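Local atomic coordinates of uncharacterized protein (Bombyx mori, PDB entry 5AZ0), a protein that probably reduces carbonyl compounds to alcohols with a nicotinamide cofactor, as a silkworm member of the aldo-keto reductase family with a TIM-barrel fold. Residues E240-K254 and L295-D307. Residues are numbered along the deposited sequence; the frame is centred on the assembly and turned at random.
With EDO (1,2-ethanediol), chain C.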
ATOM      1  N   GLU A 240      17.992  -7.006 -12.556  1.00 44.28           N
ATOM      2  CA  GLU A 240      17.377  -8.307 -12.464  1.00 45.07           C
ATOM      3  C   GLU A 240      16.700  -8.436 -11.067  1.00 45.06           C
ATOM      4  O   GLU A 240      17.132  -7.775 -10.125  1.00 43.19           O
ATOM      5  CB  GLU A 240      18.428  -9.399 -12.651  1.00 43.36           C
ATOM      6  CG  GLU A 240      18.971  -9.519 -14.085  1.00 48.76           C
ATOM      7  CD  GLU A 240      17.918  -9.993 -15.089  1.00 44.13           C
ATOM      8  OE1 GLU A 240      17.093 -10.909 -14.784  1.00 40.10           O
ATOM      9  OE2 GLU A 240      17.931  -9.395 -16.173  1.00 48.47           O
ATOM     10  N   PRO A 241      15.676  -9.266 -10.916  1.00 41.00           N
ATOM     11  CA  PRO A 241      15.135 -10.143 -11.945  1.00 43.30           C
ATOM     12  C   PRO A 241      14.142  -9.502 -12.897  1.00 50.63           C
ATOM     13  O   PRO A 241      13.288  -8.676 -12.480  1.00 48.08           O
ATOM     14  CB  PRO A 241      14.382 -11.172 -11.133  1.00 44.05           C
ATOM     15  CG  PRO A 241      13.935 -10.440  -9.907  1.00 43.26           C
ATOM     16  CD  PRO A 241      14.804  -9.233  -9.736  1.00 43.99           C
ATOM     17  N   LYS A 242      14.267  -9.904 -14.166  1.00 54.23           N
ATOM     18  CA  LYS A 242      13.237  -9.692 -15.189  1.00 50.37           C
ATOM     19  C   LYS A 242      12.362 -10.892 -15.241  1.00 44.02           C
ATOM     20  O   LYS A 242      12.639 -11.876 -14.564  1.00 42.54           O
ATOM     21  CB  LYS A 242      13.864  -9.339 -16.548  1.00 52.23           C
ATOM     22  CG  LYS A 242      14.512  -7.949 -16.586  1.00 59.71           C
ATOM     23  CD  LYS A 242      13.818  -6.913 -15.652  1.00 69.62           C
ATOM     24  CE  LYS A 242      14.494  -5.540 -15.572  1.00 67.88           C
ATOM     25  NZ  LYS A 242      14.177  -4.901 -14.257  1.00 63.28           N
ATOM     26  N   LEU A 243      11.242 -10.818 -15.966  1.00 48.94           N
ATOM     27  CA  LEU A 243      10.275 -11.968 -15.959  1.00 49.84           C
ATOM     28  C   LEU A 243      10.852 -13.241 -16.567  1.00 52.66           C
ATOM     29  O   LEU A 243      10.421 -14.333 -16.200  1.00 48.96           O
ATOM     30  CB  LEU A 243       8.962 -11.620 -16.691  1.00 55.42           C
ATOM     31  CG  LEU A 243       8.029 -10.636 -15.993  1.00 60.00           C
ATOM     32  CD1 LEU A 243       6.968 -10.072 -16.952  1.00 62.71           C
ATOM     33  CD2 LEU A 243       7.409 -11.301 -14.776  1.00 59.68           C
ATOM     34  N   ASP A 244      11.826 -13.084 -17.488  1.00 58.74           N
ATOM     35  CA  ASP A 244      12.552 -14.206 -18.112  1.00 63.42           C
ATOM     36  C   ASP A 244      13.810 -14.602 -17.328  1.00 68.79           C
ATOM     37  O   ASP A 244      14.749 -15.113 -17.925  1.00 73.91           O
ATOM     38  CB  ASP A 244      12.903 -13.892 -19.593  1.00 59.29           C
ATOM     39  CG  ASP A 244      13.756 -12.616 -19.766  1.00 69.56           C
ATOM     40  OD1 ASP A 244      14.326 -12.101 -18.782  1.00 71.08           O
ATOM     41  OD2 ASP A 244      13.860 -12.109 -20.911  1.00 75.93           O
ATOM     42  N   ASN A 245      13.845 -14.379 -16.008  1.00 62.05           N
ATOM     43  CA  ASN A 245      15.045 -14.698 -15.211  1.00 51.29           C
ATOM     44  C   ASN A 245      15.110 -16.189 -14.915  1.00 49.72           C
ATOM     45  O   ASN A 245      14.189 -16.737 -14.285  1.00 44.41           O
ATOM     46  CB  ASN A 245      15.118 -13.873 -13.918  1.00 49.55           C
ATOM     47  CG  ASN A 245      16.327 -14.231 -13.067  1.00 42.89           C
ATOM     48  OD1 ASN A 245      16.351 -15.273 -12.356  1.00 43.25           O
ATOM     49  ND2 ASN A 245      17.334 -13.374 -13.129  1.00 38.36           N
ATOM     50  N   PRO A 246      16.207 -16.870 -15.380  1.00 53.33           N
ATOM     51  CA  PRO A 246      16.254 -18.310 -15.210  1.00 46.64           C
ATOM     52  C   PRO A 246      16.135 -18.817 -13.795  1.00 46.63           C
ATOM     53  O   PRO A 246      15.480 -19.870 -13.586  1.00 48.72           O
ATOM     54  CB  PRO A 246      17.624 -18.701 -15.833  1.00 51.53           C
ATOM     55  CG  PRO A 246      17.845 -17.682 -16.879  1.00 49.33           C
ATOM     56  CD  PRO A 246      17.274 -16.406 -16.300  1.00 51.53           C
ATOM     57  N   ALA A 247      16.758 -18.137 -12.812  1.00 41.23           N
ATOM     58  CA  ALA A 247      16.612 -18.611 -11.411  1.00 41.74           C
ATOM     59  C   ALA A 247      15.153 -18.468 -10.906  1.00 36.95           C
ATOM     60  O   ALA A 247      14.691 -19.281 -10.142  1.00 41.61           O
ATOM     61  CB  ALA A 247      17.585 -17.896 -10.454  1.00 41.87           C
ATOM     62  N   MET A 248      14.471 -17.397 -11.305  1.00 40.78           N
ATOM     63  CA  MET A 248      13.055 -17.194 -10.896  1.00 42.62           C
ATOM     64  C   MET A 248      12.225 -18.322 -11.534  1.00 46.16           C
ATOM     65  O   MET A 248      11.550 -19.125 -10.816  1.00 41.25           O
ATOM     66  CB  MET A 248      12.557 -15.809 -11.331  1.00 34.27           C
ATOM     67  CG  MET A 248      13.134 -14.598 -10.617  1.00 39.50           C
ATOM     68  SD  MET A 248      12.803 -14.643  -8.859  1.00 45.68           S
ATOM     69  CE  MET A 248      11.018 -14.311  -8.844  1.00 45.38           C
ATOM     70  N   LEU A 249      12.382 -18.473 -12.862  1.00 50.20           N
ATOM     71  CA  LEU A 249      11.697 -19.626 -13.607  1.00 49.27           C
ATOM     72  C   LEU A 249      11.952 -20.985 -12.986  1.00 46.01           C
ATOM     73  O   LEU A 249      11.024 -21.812 -12.805  1.00 48.62           O
ATOM     74  CB  LEU A 249      12.057 -19.627 -15.085  1.00 52.23           C
ATOM     75  CG  LEU A 249      11.740 -18.333 -15.884  1.00 50.48           C
ATOM     76  CD1 LEU A 249      12.653 -18.179 -17.089  1.00 56.62           C
ATOM     77  CD2 LEU A 249      10.281 -18.247 -16.323  1.00 50.79           C
ATOM     78  N   ALA A 250      13.182 -21.189 -12.523  1.00 47.34           N
ATOM     79  CA  ALA A 250      13.562 -22.477 -11.946  1.00 46.50           C
ATOM     80  C   ALA A 250      12.900 -22.711 -10.627  1.00 44.92           C
ATOM     81  O   ALA A 250      12.371 -23.808 -10.335  1.00 43.21           O
ATOM     82  CB  ALA A 250      15.082 -22.586 -11.813  1.00 49.96           C
ATOM     83  N   ILE A 251      12.926 -21.682  -9.789  1.00 47.89           N
ATOM     84  CA  ILE A 251      12.130 -21.724  -8.517  1.00 44.06           C
ATOM     85  C   ILE A 251      10.646 -21.927  -8.862  1.00 39.40           C
ATOM     86  O   ILE A 251       9.964 -22.741  -8.218  1.00 38.45           O
ATOM     87  CB  ILE A 251      12.376 -20.466  -7.631  1.00 46.66           C
ATOM     88  CG1 ILE A 251      13.863 -20.428  -7.173  1.00 45.87           C
ATOM     89  CG2 ILE A 251      11.480 -20.474  -6.394  1.00 42.65           C
ATOM     90  CD1 ILE A 251      14.412 -19.059  -6.885  1.00 43.90           C
ATOM     91  N   GLY A 252      10.170 -21.201  -9.876  1.00 38.93           N
ATOM     92  CA  GLY A 252       8.820 -21.447 -10.440  1.00 51.26           C
ATOM     93  C   GLY A 252       8.495 -22.927 -10.671  1.00 53.36           C
ATOM     94  O   GLY A 252       7.612 -23.525  -9.987  1.00 49.87           O
ATOM     95  N   ARG A 253       9.256 -23.547 -11.576  1.00 59.44           N
ATOM     96  CA  ARG A 253       9.011 -24.970 -11.929  1.00 54.74           C
ATOM     97  C   ARG A 253       9.103 -25.838 -10.696  1.00 48.73           C
ATOM     98  O   ARG A 253       8.328 -26.772 -10.512  1.00 47.98           O
ATOM     99  CB  ARG A 253       9.967 -25.486 -13.007  1.00 61.86           C
ATOM    100  CG  ARG A 253       9.786 -24.846 -14.382  1.00 67.62           C
ATOM    101  CD  ARG A 253      10.765 -25.478 -15.386  1.00 73.05           C
ATOM    102  NE  ARG A 253      12.164 -25.097 -15.109  1.00 72.44           N
ATOM    103  CZ  ARG A 253      12.841 -24.083 -15.681  1.00 69.18           C
ATOM    104  NH1 ARG A 253      12.296 -23.300 -16.626  1.00 62.45           N
ATOM    105  NH2 ARG A 253      14.108 -23.849 -15.310  1.00 64.25           N
ATOM    106  N   LYS A 254      10.023 -25.542  -9.806  1.00 42.07           N
ATOM    107  CA  LYS A 254      10.098 -26.369  -8.619  1.00 45.89           C
ATOM    108  C   LYS A 254       8.812 -26.459  -7.809  1.00 51.14           C
ATOM    109  O   LYS A 254       8.447 -27.523  -7.354  1.00 56.81           O
ATOM    110  CB  LYS A 254      11.265 -25.915  -7.757  1.00 48.53           C
ATOM    111  CG  LYS A 254      11.434 -26.685  -6.488  1.00 46.39           C
ATOM    112  CD  LYS A 254      12.678 -26.190  -5.761  1.00 47.52           C
ATOM    113  CE  LYS A 254      12.701 -26.803  -4.375  1.00 49.24           C
ATOM    114  NZ  LYS A 254      13.888 -26.315  -3.640  1.00 50.47           N
ATOM    115  N   LEU A 295       8.687 -21.813   0.480  1.00 51.56           N
ATOM    116  CA  LEU A 295       9.982 -21.694  -0.178  1.00 46.94           C
ATOM    117  C   LEU A 295      11.001 -22.226   0.797  1.00 51.51           C
ATOM    118  O   LEU A 295      10.967 -21.869   1.998  1.00 49.25           O
ATOM    119  CB  LEU A 295      10.309 -20.254  -0.597  1.00 43.47           C
ATOM    120  CG  LEU A 295       9.484 -19.713  -1.760  1.00 43.14           C
ATOM    121  CD1 LEU A 295       9.257 -18.202  -1.621  1.00 48.18           C
ATOM    122  CD2 LEU A 295      10.060 -19.965  -3.146  1.00 45.59           C
ATOM    123  N   ASP A 296      11.901 -23.102   0.321  1.00 47.87           N
ATOM    124  CA  ASP A 296      12.900 -23.693   1.250  1.00 46.95           C
ATOM    125  C   ASP A 296      14.109 -22.772   1.379  1.00 40.60           C
ATOM    126  O   ASP A 296      14.212 -21.761   0.670  1.00 39.79           O
ATOM    127  CB  ASP A 296      13.260 -25.158   0.899  1.00 52.50           C
ATOM    128  CG  ASP A 296      13.983 -25.291  -0.416  1.00 49.57           C
ATOM    129  OD1 ASP A 296      14.785 -24.396  -0.791  1.00 46.18           O
ATOM    130  OD2 ASP A 296      13.701 -26.298  -1.070  1.00 59.66           O
ATOM    131  N   ASP A 297      14.970 -23.111   2.325  1.00 42.74           N
ATOM    132  CA  ASP A 297      16.080 -22.277   2.717  1.00 45.56           C
ATOM    133  C   ASP A 297      16.895 -21.911   1.515  1.00 42.50           C
ATOM    134  O   ASP A 297      17.330 -20.790   1.403  1.00 44.53           O
ATOM    135  CB  ASP A 297      16.977 -22.976   3.738  1.00 47.89           C
ATOM    136  CG  ASP A 297      16.287 -23.226   5.078  1.00 58.03           C
ATOM    137  OD1 ASP A 297      15.410 -22.432   5.473  1.00 53.19           O
ATOM    138  OD2 ASP A 297      16.638 -24.228   5.755  1.00 65.67           O
ATOM    139  N   GLU A 298      17.102 -22.851   0.606  1.00 48.03           N
ATOM    140  CA  GLU A 298      17.916 -22.596  -0.615  1.00 46.42           C
ATOM    141  C   GLU A 298      17.308 -21.532  -1.516  1.00 39.99           C
ATOM    142  O   GLU A 298      18.010 -20.614  -2.012  1.00 40.01           O
ATOM    143  CB  GLU A 298      18.097 -23.907  -1.408  1.00 50.64           C
ATOM    144  CG  GLU A 298      19.049 -23.820  -2.602  1.00 66.24           C
ATOM    145  CD  GLU A 298      18.957 -25.028  -3.556  1.00 68.44           C
ATOM    146  OE1 GLU A 298      18.681 -26.158  -3.086  1.00 60.96           O
ATOM    147  OE2 GLU A 298      19.162 -24.835  -4.777  1.00 65.43           O
ATOM    148  N   ASP A 299      16.001 -21.635  -1.751  1.00 37.96           N
ATOM    149  CA  ASP A 299      15.330 -20.685  -2.657  1.00 41.18           C
ATOM    150  C   ASP A 299      15.125 -19.263  -2.027  1.00 32.11           C
ATOM    151  O   ASP A 299      15.238 -18.272  -2.711  1.00 31.73           O
ATOM    152  CB  ASP A 299      14.040 -21.284  -3.183  1.00 48.35           C
ATOM    153  CG  ASP A 299      14.270 -22.617  -3.931  1.00 52.37           C
ATOM    154  OD1 ASP A 299      15.210 -22.711  -4.772  1.00 57.25           O
ATOM    155  OD2 ASP A 299      13.508 -23.564  -3.639  1.00 52.92           O
ATOM    156  N   VAL A 300      14.943 -19.226  -0.725  1.00 36.58           N
ATOM    157  CA  VAL A 300      14.913 -17.992   0.057  1.00 38.62           C
ATOM    158  C   VAL A 300      16.275 -17.359  -0.082  1.00 35.64           C
ATOM    159  O   VAL A 300      16.375 -16.202  -0.395  1.00 33.61           O
ATOM    160  CB  VAL A 300      14.556 -18.244   1.555  1.00 40.68           C
ATOM    161  CG1 VAL A 300      14.838 -17.034   2.435  1.00 43.79           C
ATOM    162  CG2 VAL A 300      13.089 -18.610   1.708  1.00 44.78           C
ATOM    163  N   ALA A 301      17.343 -18.119   0.099  1.00 37.04           N
ATOM    164  CA  ALA A 301      18.690 -17.502  -0.058  1.00 40.32           C
ATOM    165  C   ALA A 301      18.915 -16.960  -1.458  1.00 33.73           C
ATOM    166  O   ALA A 301      19.429 -15.856  -1.642  1.00 37.24           O
ATOM    167  CB  ALA A 301      19.801 -18.465   0.351  1.00 42.71           C
ATOM    168  N   THR A 302      18.470 -17.681  -2.462  1.00 33.44           N
ATOM    169  CA  THR A 302      18.573 -17.176  -3.848  1.00 32.99           C
ATOM    170  C   THR A 302      17.807 -15.862  -4.052  1.00 36.31           C
ATOM    171  O   THR A 302      18.329 -14.843  -4.659  1.00 29.97           O
ATOM    172  CB  THR A 302      18.053 -18.256  -4.865  1.00 39.36           C
ATOM    173  OG1 THR A 302      18.762 -19.513  -4.698  1.00 42.45           O
ATOM    174  CG2 THR A 302      18.201 -17.804  -6.265  1.00 37.12           C
ATOM    175  N   LEU A 303      16.554 -15.874  -3.575  1.00 32.81           N
ATOM    176  CA  LEU A 303      15.702 -14.703  -3.794  1.00 35.24           C
ATOM    177  C   LEU A 303      16.285 -13.502  -3.039  1.00 30.43           C
ATOM    178  O   LEU A 303      16.294 -12.396  -3.532  1.00 29.18           O
ATOM    179  CB  LEU A 303      14.288 -14.994  -3.331  1.00 34.20           C
ATOM    180  CG  LEU A 303      13.535 -15.982  -4.211  1.00 32.59           C
ATOM    181  CD1 LEU A 303      12.400 -16.644  -3.497  1.00 33.66           C
ATOM    182  CD2 LEU A 303      13.066 -15.289  -5.458  1.00 31.09           C
ATOM    183  N   ALA A 304      16.818 -13.748  -1.849  1.00 32.62           N
ATOM    184  CA  ALA A 304      17.493 -12.693  -1.094  1.00 30.81           C
ATOM    185  C   ALA A 304      18.656 -12.106  -1.829  1.00 32.66           C
ATOM    186  O   ALA A 304      18.989 -10.964  -1.518  1.00 33.63           O
ATOM    187  CB  ALA A 304      17.947 -13.186   0.264  1.00 33.22           C
ATOM    188  N   GLN A 305      19.274 -12.820  -2.796  1.00 35.40           N
ATOM    189  CA  GLN A 305      20.435 -12.240  -3.516  1.00 38.97           C
ATOM    190  C   GLN A 305      20.058 -11.146  -4.445  1.00 38.57           C
ATOM    191  O   GLN A 305      20.936 -10.355  -4.845  1.00 34.02           O
ATOM    192  CB  GLN A 305      21.288 -13.247  -4.312  1.00 42.38           C
ATOM    193  CG  GLN A 305      22.033 -14.240  -3.441  1.00 47.45           C
ATOM    194  CD  GLN A 305      22.617 -15.397  -4.278  1.00 55.76           C
ATOM    195  OE1 GLN A 305      21.983 -16.424  -4.469  1.00 53.02           O
ATOM    196  NE2 GLN A 305      23.814 -15.207  -4.801  1.00 62.23           N
ATOM    197  N   PHE A 306      18.780 -11.045  -4.805  1.00 35.28           N
ATOM    198  CA  PHE A 306      18.394  -9.919  -5.675  1.00 32.59           C
ATOM    199  C   PHE A 306      18.408  -8.549  -5.006  1.00 30.44           C
ATOM    200  O   PHE A 306      18.332  -7.536  -5.686  1.00 33.78           O
ATOM    201  CB  PHE A 306      17.027 -10.206  -6.262  1.00 38.66           C
ATOM    202  CG  PHE A 306      17.024 -11.307  -7.289  1.00 34.55           C
ATOM    203  CD1 PHE A 306      17.717 -11.140  -8.504  1.00 36.74           C
ATOM    204  CD2 PHE A 306      16.285 -12.474  -7.079  1.00 41.58           C
ATOM    205  CE1 PHE A 306      17.719 -12.128  -9.482  1.00 35.58           C
ATOM    206  CE2 PHE A 306      16.260 -13.475  -8.064  1.00 40.49           C
ATOM    207  CZ  PHE A 306      16.990 -13.295  -9.262  1.00 39.48           C
ATOM    208  N   ASP A 307      18.450  -8.507  -3.683  1.00 28.61           N
ATOM    209  CA  ASP A 307      18.376  -7.247  -2.941  1.00 33.44           C
ATOM    210  C   ASP A 307      19.597  -6.352  -3.220  1.00 34.92           C
ATOM    211  O   ASP A 307      20.696  -6.816  -3.031  1.00 40.41           O
ATOM    212  CB  ASP A 307      18.370  -7.554  -1.447  1.00 30.55           C
ATOM    213  CG  ASP A 307      18.102  -6.309  -0.582  1.00 35.23           C
ATOM    214  OD1 ASP A 307      17.516  -5.315  -1.024  1.00 34.05           O
ATOM    215  OD2 ASP A 307      18.441  -6.367   0.586  1.00 40.46           O
TER
HETATM  216  C1  EDO C 402      16.832  -9.935   3.720  1.00 46.09           C
HETATM  217  O1  EDO C 402      15.525 -10.370   4.184  1.00 53.59           O
HETATM  218  C2  EDO C 402      16.592  -9.854   2.217  1.00 42.81           C
HETATM  219  O2  EDO C 402      17.597  -9.157   1.493  1.00 54.90           O
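On the periphery of the aldo-keto reductase TIM barrel, helix 246-254 packs nearly antiparallel against helix 297-304, their axes approaching to 10.9 Å at an angle of 155°, with the F306 ring packed among P241, N245 and M248 at one end and a salt-bridge network at the other. P241, which follows a cis peptide bond, lies over one face of the F306 ring: P241 CG stands 3.9 Å from the ring centroid, almost on the normal, a CH-pi contact. At the ring edge N245 OD1 comes within 3.7 Å of F306 CZ, the amide plane turned 78° from the ring. M248, its chain bent at chi2 and chi3, brings SD obliquely to the same ring in a Met-aromatic contact and to within 3.5 Å of L303 CD2. N245 N-caps helix 246-254, its chi1 near 180° swinging the amide to the F306 edge, where OD1 takes M248 N in the carbonyl plane on a lone pair. N245 ND2 gives E240 OE1 an almost straight bond, and K242 N reaches OE1 from the opposite face of the carboxylate plane. Replacing N245 by alanine removes the amide and would probably leave M248 N without its side-chain acceptor and E240 OE1 with K242 N, and open a gap beside the F306 edge. Midway, I251 meets L295 CD2 through CG2 at 3.6 Å, and its CD1 reaches T302 and L303; V262 of helix 259-269 also packs on it. K254, fully extended, carries NZ to D296 OD2 (2.6 Å) and D299 OD2 (2.8 Å), each on the syn side. D296 OD1 caps helix 297-304 by accepting from D299 N, and Y255 OH also bonds D299 OD2. One ammonium shared by two carboxylates would probably offset their mutual repulsion, tying the start of helix 297-304 to its neighbour while contacts round the F306 ring hold the other end.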